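Porin B (Pseudomonas putida, PDB 4GEY) forms an outer-membrane beta-barrel channel that probably lets sugars such as glucose pass into the periplasm, and binds glucose within it. Local coordinates at residues Asp106-Pro111 against Ala425-Leu430; Gly114-Val119 against Ile355-Asp360. The protein carries 2 engineered substitutions. One frame throughout, in Å; residues are numbered along the deposited sequence.

Interaction 1: Asp106-Pro111 against Ala425-Leu430; sequences DRISDP and ALVAGL. With C8E ((hydroxyethyloxy)tri(ethyloxy)octane), chain D.
The inner wall of the OprB porin barrel, where the loop after strand 89-100 folds back against it, is the setting for Ile108 meeting Ala425 and Val427. Ile108 is the last residue of helix 103-108, and its CB is directed at the strand. Its CG1 branch does all the touching: CG1 rests 4.0 Å from Ala425 CB, and one carbon further out CD1 lies 3.9 Å from Val427 CG2. With chi1 at -77°, CG1 stands opposite the carbonyl carbon of Ile108, which leaves CG2 turned to other neighbours. A long branched side chain suits the helix end, since it bridges to the wall from a backbone whose CA is still 6.8 Å from that of Ala425, while small Ala425 and compact Val427 each offer it a single methyl group. Leu426 and Ala428 point to the other side of the strand, where detergent lies: Ala428 CB is 3.9 Å from C2 of a C8E molecule. At the polar flank of the helix, Arg107 forms a salt bridge with Asp63, and Asp106 one with Arg67. Leu103 of the same helix also packs on Val427, and strand 425-435 runs antiparallel between strands 42-57 and 404-414, closing the barrel.

Interaction 2: Gly114-Val119 against Ile355-Asp360; sequences GQFSSV and IHVNDD
Apolar packing joins Phe116 and Ser117 to Ile355 and Val357, two residues that face the loop from the end of strand 347-357. The Phe116 ring meets Val357 obliquely through CE2 and CZ, 3.5 and 3.6 Å from Val357 CG2, and the two side chains cross at about a right angle. Chi1 of -74° puts CG opposite the carbonyl carbon, and the ring then extends to Val357 while the stem stays at Ile355: Phe116 CB is 4.1 Å from Ile355 CG2. The other branch of Ile355 ends at CD1, 4.0 Å from Ser117 CB, so its two arms touch successive loop residues. A flat ring and branched aliphatic chains suit this largely buried seam, to which Trp178 adds its side chain. Polar bonding fixes the surroundings. Glu389 accepts from the backbone N of both Phe116 and Ser117; serine's small CB packs on Ile355 while its OG is hydrogen-bonded to Asn167 OD1. Beyond the strand, Asn358 OD1 accepts from Asp360 N over 3.0 Å, an N-cap of helix 359-372. In porins generally, a loop folded into the barrel constricts the channel; here the loop runs on into the glucose-pocket residues Glu121-Arg125, consistent with such a role.

Interactions 1 and 2 pin successive parts of one excursion, between strands 89-100 and 129-140, to two different wall strands, with centres about 15 Å apart. Strand 425-435 closes the barrel, whereas 347-357 leads into helix 359-372. Both contacts are apolar across their segments and largely buried, although Phe116 in interaction 2 is partly exposed. Interaction 1 is the smaller, 97 Å² against 178 Å², and relies on a single aliphatic branch where interaction 2 uses an aromatic ring. Both loop parts have polar ties, notably salt bridges at 106-111 and backbone-to-carboxylate bonds at 114-119. The side chain of Ser117 is about 10 Å from the bound glucose. A probable hydrogen bond, Ser109 OG to Gln115 N at 2.6 Å, couples the two directly.

Interaction 1: Asp106-Pro111 against Ala425-Leu430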
ATOM      1  N   ASP A 106      -4.811  11.731  14.670  1.00 28.70           N
ATOM      2  CA  ASP A 106      -5.247  12.179  15.979  1.00 23.36           C
ATOM      3  C   ASP A 106      -4.174  12.880  16.798  1.00 23.45           C
ATOM      4  O   ASP A 106      -4.506  13.653  17.684  1.00 26.46           O
ATOM      5  CB  ASP A 106      -5.884  11.020  16.753  1.00 39.58           C
ATOM      6  CG  ASP A 106      -7.186  10.553  16.129  1.00 36.50           C
ATOM      7  OD1 ASP A 106      -7.808  11.364  15.411  1.00 45.21           O
ATOM      8  OD2 ASP A 106      -7.590   9.385  16.348  1.00 26.90           O
ATOM      9  N   ARG A 107      -2.896  12.629  16.505  1.00 26.81           N
ATOM     10  CA  ARG A 107      -1.798  13.314  17.226  1.00 30.02           C
ATOM     11  C   ARG A 107      -0.666  13.906  16.345  1.00 29.72           C
ATOM     12  O   ARG A 107      -0.217  15.020  16.585  1.00 28.72           O
ATOM     13  CB  ARG A 107      -1.168  12.397  18.282  1.00 25.56           C
ATOM     14  CG  ARG A 107      -2.069  12.017  19.435  1.00 27.22           C
ATOM     15  CD  ARG A 107      -2.380  13.183  20.389  1.00 32.67           C
ATOM     16  NE  ARG A 107      -3.818  13.259  20.609  1.00 30.38           N
ATOM     17  CZ  ARG A 107      -4.406  13.071  21.776  1.00 41.97           C
ATOM     18  NH1 ARG A 107      -3.674  12.834  22.850  1.00 47.15           N
ATOM     19  NH2 ARG A 107      -5.726  13.143  21.874  1.00 53.01           N
ATOM     20  N   ILE A 108      -0.196  13.161  15.350  1.00 25.69           N
ATOM     21  CA  ILE A 108       0.999  13.564  14.606  1.00 27.51           C
ATOM     22  C   ILE A 108       0.800  14.748  13.655  1.00 36.78           C
ATOM     23  O   ILE A 108       1.602  15.684  13.643  1.00 36.96           O
ATOM     24  CB  ILE A 108       1.592  12.381  13.810  1.00 33.97           C
ATOM     25  CG1 ILE A 108       2.363  11.442  14.735  1.00 39.17           C
ATOM     26  CG2 ILE A 108       2.530  12.862  12.721  1.00 27.17           C
ATOM     27  CD1 ILE A 108       1.539  10.312  15.216  1.00 40.69           C
ATOM     28  N   SER A 109      -0.273  14.705  12.869  1.00 40.64           N
ATOM     29  CA  SER A 109      -0.493  15.670  11.785  1.00 31.89           C
ATOM     30  C   SER A 109      -0.871  17.084  12.202  1.00 29.30           C
ATOM     31  O   SER A 109      -1.573  17.309  13.175  1.00 29.63           O
ATOM     32  CB  SER A 109      -1.576  15.163  10.837  1.00 28.04           C
ATOM     33  OG  SER A 109      -1.094  14.094  10.048  1.00 35.56           O
ATOM     34  N   ASP A 110      -0.406  18.045  11.425  1.00 35.77           N
ATOM     35  CA  ASP A 110      -1.049  19.335  11.417  1.00 36.44           C
ATOM     36  C   ASP A 110      -2.471  19.086  10.893  1.00 23.84           C
ATOM     37  O   ASP A 110      -2.646  18.463   9.859  1.00 34.94           O
ATOM     38  CB  ASP A 110      -0.291  20.245  10.464  1.00 34.25           C
ATOM     39  CG  ASP A 110      -0.571  21.694  10.704  1.00 37.66           C
ATOM     40  OD1 ASP A 110      -1.709  22.136  10.414  1.00 39.30           O
ATOM     41  OD2 ASP A 110       0.360  22.392  11.164  1.00 42.86           O
ATOM     42  N   PRO A 111      -3.494  19.560  11.607  1.00 31.05           N
ATOM     43  CA  PRO A 111      -4.859  19.309  11.127  1.00 24.61           C
ATOM     44  C   PRO A 111      -5.170  19.914   9.767  1.00 31.79           C
ATOM     45  O   PRO A 111      -6.154  19.492   9.165  1.00 39.15           O
ATOM     46  CB  PRO A 111      -5.749  19.954  12.205  1.00 28.64           C
ATOM     47  CG  PRO A 111      -4.852  20.880  12.953  1.00 33.72           C
ATOM     48  CD  PRO A 111      -3.483  20.259  12.904  1.00 32.31           C
ATOM     49  N   ALA A 425       8.429  13.222  15.117  1.00 30.29           N
ATOM     50  CA  ALA A 425       7.606  12.352  15.944  1.00 26.66           C
ATOM     51  C   ALA A 425       8.285  11.006  16.196  1.00 28.79           C
ATOM     52  O   ALA A 425       8.816  10.388  15.265  1.00 25.18           O
ATOM     53  CB  ALA A 425       6.247  12.148  15.301  1.00 22.11           C
ATOM     54  N   LEU A 426       8.269  10.559  17.454  1.00 28.23           N
ATOM     55  CA  LEU A 426       8.696   9.201  17.788  1.00 29.28           C
ATOM     56  C   LEU A 426       7.462   8.396  18.161  1.00 34.56           C
ATOM     57  O   LEU A 426       6.740   8.749  19.097  1.00 35.60           O
ATOM     58  CB  LEU A 426       9.685   9.200  18.947  1.00 34.84           C
ATOM     59  CG  LEU A 426      10.354   7.864  19.275  1.00 29.85           C
ATOM     60  CD1 LEU A 426      11.222   7.458  18.132  1.00 29.50           C
ATOM     61  CD2 LEU A 426      11.176   7.979  20.535  1.00 25.04           C
ATOM     62  N   VAL A 427       7.214   7.320  17.420  1.00 31.75           N
ATOM     63  CA  VAL A 427       6.015   6.532  17.624  1.00 29.07           C
ATOM     64  C   VAL A 427       6.363   5.080  17.954  1.00 31.46           C
ATOM     65  O   VAL A 427       7.272   4.493  17.363  1.00 33.51           O
ATOM     66  CB  VAL A 427       5.098   6.599  16.382  1.00 30.64           C
ATOM     67  CG1 VAL A 427       3.904   5.650  16.517  1.00 32.57           C
ATOM     68  CG2 VAL A 427       4.629   8.039  16.127  1.00 24.29           C
ATOM     69  N   ALA A 428       5.650   4.521  18.926  1.00 30.12           N
ATOM     70  CA  ALA A 428       5.762   3.113  19.261  1.00 24.77           C
ATOM     71  C   ALA A 428       4.615   2.357  18.606  1.00 28.64           C
ATOM     72  O   ALA A 428       3.452   2.753  18.725  1.00 22.66           O
ATOM     73  CB  ALA A 428       5.721   2.928  20.757  1.00 23.92           C
ATOM     74  N   GLY A 429       4.947   1.276  17.906  1.00 27.18           N
ATOM     75  CA  GLY A 429       3.939   0.475  17.254  1.00 22.26           C
ATOM     76  C   GLY A 429       4.007  -0.982  17.658  1.00 28.48           C
ATOM     77  O   GLY A 429       5.034  -1.449  18.136  1.00 27.30           O
ATOM     78  N   LEU A 430       2.896  -1.689  17.487  1.00 22.73           N
ATOM     79  CA  LEU A 430       2.848  -3.138  17.632  1.00 25.88           C
ATOM     80  C   LEU A 430       1.967  -3.669  16.508  1.00 26.41           C
ATOM     81  O   LEU A 430       0.800  -3.278  16.367  1.00 23.27           O
ATOM     82  CB  LEU A 430       2.274  -3.547  18.998  1.00 26.07           C
ATOM     83  CG  LEU A 430       2.150  -5.063  19.247  1.00 29.44           C
ATOM     84  CD1 LEU A 430       3.504  -5.738  19.062  1.00 24.72           C
ATOM     85  CD2 LEU A 430       1.596  -5.398  20.626  1.00 25.52           C
TER
HETATM   86  C1  C8E D 503       6.296  -1.920  21.073  1.00 50.21           C
HETATM   87  C2  C8E D 503       7.211  -0.699  21.017  1.00 52.18           C
HETATM   88  C3  C8E D 503       8.641  -1.076  21.391  1.00 57.97           C
HETATM   89  C4  C8E D 503       9.583  -0.753  20.234  1.00 62.28           C
HETATM   90  C5  C8E D 503      10.054  -2.007  19.488  1.00 67.24           C
HETATM   91  C6  C8E D 503      11.576  -2.083  19.342  1.00 63.75           C
HETATM   92  C7  C8E D 503      11.999  -2.756  18.038  1.00 59.25           C
HETATM   93  C8  C8E D 503      13.455  -2.439  17.714  1.00 65.65           C
HETATM   94  O9  C8E D 503      14.341  -3.488  18.084  1.00 75.09           O
HETATM   95  C10 C8E D 503      15.082  -4.043  17.006  1.00 73.44           C
HETATM   96  C11 C8E D 503      16.477  -4.506  17.453  1.00 74.09           C
HETATM   97  O12 C8E D 503      16.449  -5.425  18.538  1.00 80.75           O
HETATM   98  C13 C8E D 503      17.469  -6.418  18.446  1.00 79.97           C
HETATM   99  C14 C8E D 503      17.114  -7.700  19.217  1.00 77.89           C
HETATM  100  O15 C8E D 503      18.278  -8.386  19.656  1.00 79.32           O
HETATM  101  C16 C8E D 503      18.327  -9.746  19.256  1.00 78.53           C
HETATM  102  C17 C8E D 503      18.344 -10.710  20.446  1.00 79.99           C
HETATM  103  O18 C8E D 503      18.384 -12.060  19.999  1.00 77.81           O
HETATM  104  C19 C8E D 503      19.545 -12.785  20.365  1.00 70.24           C
HETATM  105  C20 C8E D 503      19.185 -14.266  20.468  1.00 65.88           C
HETATM  106  O21 C8E D 503      19.874 -14.904  21.522  1.00 66.45           O

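Interaction 2: Gly114-Val119 against Ile355-Asp360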
ATOM      1  N   GLY A 114      -2.116  17.067   6.756  1.00 30.59           N
ATOM      2  CA  GLY A 114      -1.912  15.788   7.394  1.00 22.20           C
ATOM      3  C   GLY A 114      -0.733  15.048   6.816  1.00 25.98           C
ATOM      4  O   GLY A 114      -0.293  15.338   5.701  1.00 23.61           O
ATOM      5  N   GLN A 115      -0.230  14.089   7.584  1.00 21.31           N
ATOM      6  CA  GLN A 115       0.884  13.251   7.178  1.00 24.41           C
ATOM      7  C   GLN A 115       0.589  12.523   5.872  1.00 27.20           C
ATOM      8  O   GLN A 115      -0.536  12.099   5.638  1.00 34.28           O
ATOM      9  CB  GLN A 115       1.192  12.218   8.266  1.00 24.34           C
ATOM     10  CG  GLN A 115       2.478  11.485   8.014  1.00 20.37           C
ATOM     11  CD  GLN A 115       2.701  10.362   8.961  1.00 29.81           C
ATOM     12  OE1 GLN A 115       1.969  10.215   9.943  1.00 25.21           O
ATOM     13  NE2 GLN A 115       3.715   9.542   8.680  1.00 20.01           N
ATOM     14  N   PHE A 116       1.593  12.382   5.016  1.00 25.66           N
ATOM     15  CA  PHE A 116       1.383  11.676   3.768  1.00 26.92           C
ATOM     16  C   PHE A 116       1.338  10.186   4.042  1.00 27.97           C
ATOM     17  O   PHE A 116       0.352   9.523   3.733  1.00 32.45           O
ATOM     18  CB  PHE A 116       2.443  12.046   2.719  1.00 20.73           C
ATOM     19  CG  PHE A 116       2.253  13.406   2.147  1.00 21.26           C
ATOM     20  CD1 PHE A 116       1.331  13.619   1.140  1.00 21.57           C
ATOM     21  CD2 PHE A 116       2.966  14.487   2.642  1.00 34.38           C
ATOM     22  CE1 PHE A 116       1.125  14.891   0.615  1.00 23.54           C
ATOM     23  CE2 PHE A 116       2.776  15.759   2.122  1.00 36.71           C
ATOM     24  CZ  PHE A 116       1.851  15.963   1.105  1.00 33.66           C
ATOM     25  N   SER A 117       2.401   9.672   4.644  1.00 29.93           N
ATOM     26  CA  SER A 117       2.417   8.306   5.135  1.00 29.29           C
ATOM     27  C   SER A 117       1.550   8.206   6.395  1.00 25.94           C
ATOM     28  O   SER A 117       0.860   9.157   6.768  1.00 31.28           O
ATOM     29  CB  SER A 117       3.853   7.852   5.430  1.00 30.41           C
ATOM     30  OG  SER A 117       3.905   6.466   5.745  1.00 27.45           O
ATOM     31  N   SER A 118       1.589   7.049   7.043  1.00 21.13           N
ATOM     32  CA  SER A 118       0.686   6.739   8.138  1.00 19.66           C
ATOM     33  C   SER A 118       1.359   5.722   9.036  1.00 30.47           C
ATOM     34  O   SER A 118       2.006   4.783   8.553  1.00 30.28           O
ATOM     35  CB  SER A 118      -0.626   6.164   7.598  1.00 19.72           C
ATOM     36  OG  SER A 118      -1.316   5.449   8.606  1.00 19.88           O
ATOM     37  N   VAL A 119       1.216   5.900  10.343  1.00 27.18           N
ATOM     38  CA  VAL A 119       1.905   5.034  11.293  1.00 28.68           C
ATOM     39  C   VAL A 119       1.110   3.772  11.579  1.00 33.74           C
ATOM     40  O   VAL A 119       1.528   2.927  12.369  1.00 34.76           O
ATOM     41  CB  VAL A 119       2.214   5.769  12.604  1.00 25.35           C
ATOM     42  CG1 VAL A 119       3.075   6.960  12.306  1.00 25.98           C
ATOM     43  CG2 VAL A 119       0.927   6.205  13.298  1.00 23.19           C
ATOM     44  N   ILE A 355       9.481  11.502   1.092  1.00 29.77           N
ATOM     45  CA  ILE A 355       8.296  11.860   0.320  1.00 27.27           C
ATOM     46  C   ILE A 355       8.319  13.345   0.010  1.00 30.59           C
ATOM     47  O   ILE A 355       8.086  14.181   0.888  1.00 34.89           O
ATOM     48  CB  ILE A 355       7.022  11.553   1.106  1.00 34.83           C
ATOM     49  CG1 ILE A 355       7.011  10.076   1.520  1.00 39.04           C
ATOM     50  CG2 ILE A 355       5.799  11.907   0.286  1.00 21.22           C
ATOM     51  CD1 ILE A 355       6.048   9.745   2.657  1.00 38.22           C
ATOM     52  N   HIS A 356       8.604  13.683  -1.236  1.00 29.12           N
ATOM     53  CA  HIS A 356       8.727  15.089  -1.608  1.00 29.78           C
ATOM     54  C   HIS A 356       7.444  15.677  -2.210  1.00 32.60           C
ATOM     55  O   HIS A 356       6.786  15.038  -3.028  1.00 23.43           O
ATOM     56  CB  HIS A 356       9.900  15.286  -2.562  1.00 28.49           C
ATOM     57  CG  HIS A 356      10.074  16.698  -3.014  1.00 37.05           C
ATOM     58  ND1 HIS A 356       9.658  17.141  -4.251  1.00 40.49           N
ATOM     59  CD2 HIS A 356      10.613  17.772  -2.390  1.00 34.63           C
ATOM     60  CE1 HIS A 356       9.938  18.426  -4.371  1.00 37.31           C
ATOM     61  NE2 HIS A 356      10.516  18.834  -3.256  1.00 35.51           N
ATOM     62  N   VAL A 357       7.101  16.895  -1.790  1.00 23.91           N
ATOM     63  CA  VAL A 357       5.922  17.580  -2.295  1.00 24.26           C
ATOM     64  C   VAL A 357       6.258  18.541  -3.424  1.00 36.11           C
ATOM     65  O   VAL A 357       7.130  19.399  -3.284  1.00 37.89           O
ATOM     66  CB  VAL A 357       5.194  18.397  -1.208  1.00 24.26           C
ATOM     67  CG1 VAL A 357       3.894  18.954  -1.767  1.00 24.67           C
ATOM     68  CG2 VAL A 357       4.930  17.559   0.032  1.00 23.47           C
ATOM     69  N   ASN A 358       5.550  18.363  -4.536  1.00 37.40           N
ATOM     70  CA  ASN A 358       5.510  19.281  -5.673  1.00 26.51           C
ATOM     71  C   ASN A 358       5.620  20.732  -5.257  1.00 38.38           C
ATOM     72  O   ASN A 358       4.733  21.266  -4.590  1.00 37.32           O
ATOM     73  CB  ASN A 358       4.173  19.064  -6.381  1.00 39.72           C
ATOM     74  CG  ASN A 358       4.088  19.750  -7.709  1.00 27.74           C
ATOM     75  OD1 ASN A 358       4.575  20.861  -7.879  1.00 35.52           O
ATOM     76  ND2 ASN A 358       3.443  19.093  -8.667  1.00 39.37           N
ATOM     77  N   ASP A 359       6.703  21.372  -5.684  1.00 38.81           N
ATOM     78  CA  ASP A 359       7.016  22.733  -5.270  1.00 38.07           C
ATOM     79  C   ASP A 359       5.902  23.757  -5.566  1.00 44.68           C
ATOM     80  O   ASP A 359       5.719  24.721  -4.822  1.00 42.37           O
ATOM     81  CB  ASP A 359       8.329  23.174  -5.911  1.00 34.56           C
ATOM     82  CG  ASP A 359       8.958  24.334  -5.184  1.00 57.06           C
ATOM     83  OD1 ASP A 359       9.012  24.290  -3.933  1.00 63.88           O
ATOM     84  OD2 ASP A 359       9.384  25.296  -5.858  1.00 68.77           O
ATOM     85  N   ASP A 360       5.157  23.553  -6.643  1.00 29.73           N
ATOM     86  CA  ASP A 360       4.108  24.495  -6.985  1.00 38.35           C
ATOM     87  C   ASP A 360       2.999  24.450  -5.931  1.00 42.09           C
ATOM     88  O   ASP A 360       2.304  25.445  -5.702  1.00 47.29           O
ATOM     89  CB  ASP A 360       3.550  24.225  -8.391  1.00 35.20           C
ATOM     90  CG  ASP A 360       4.598  24.392  -9.478  1.00 36.15           C
ATOM     91  OD1 ASP A 360       5.418  25.328  -9.367  1.00 33.79           O
ATOM     92  OD2 ASP A 360       4.607  23.583 -10.437  1.00 35.77           O
TER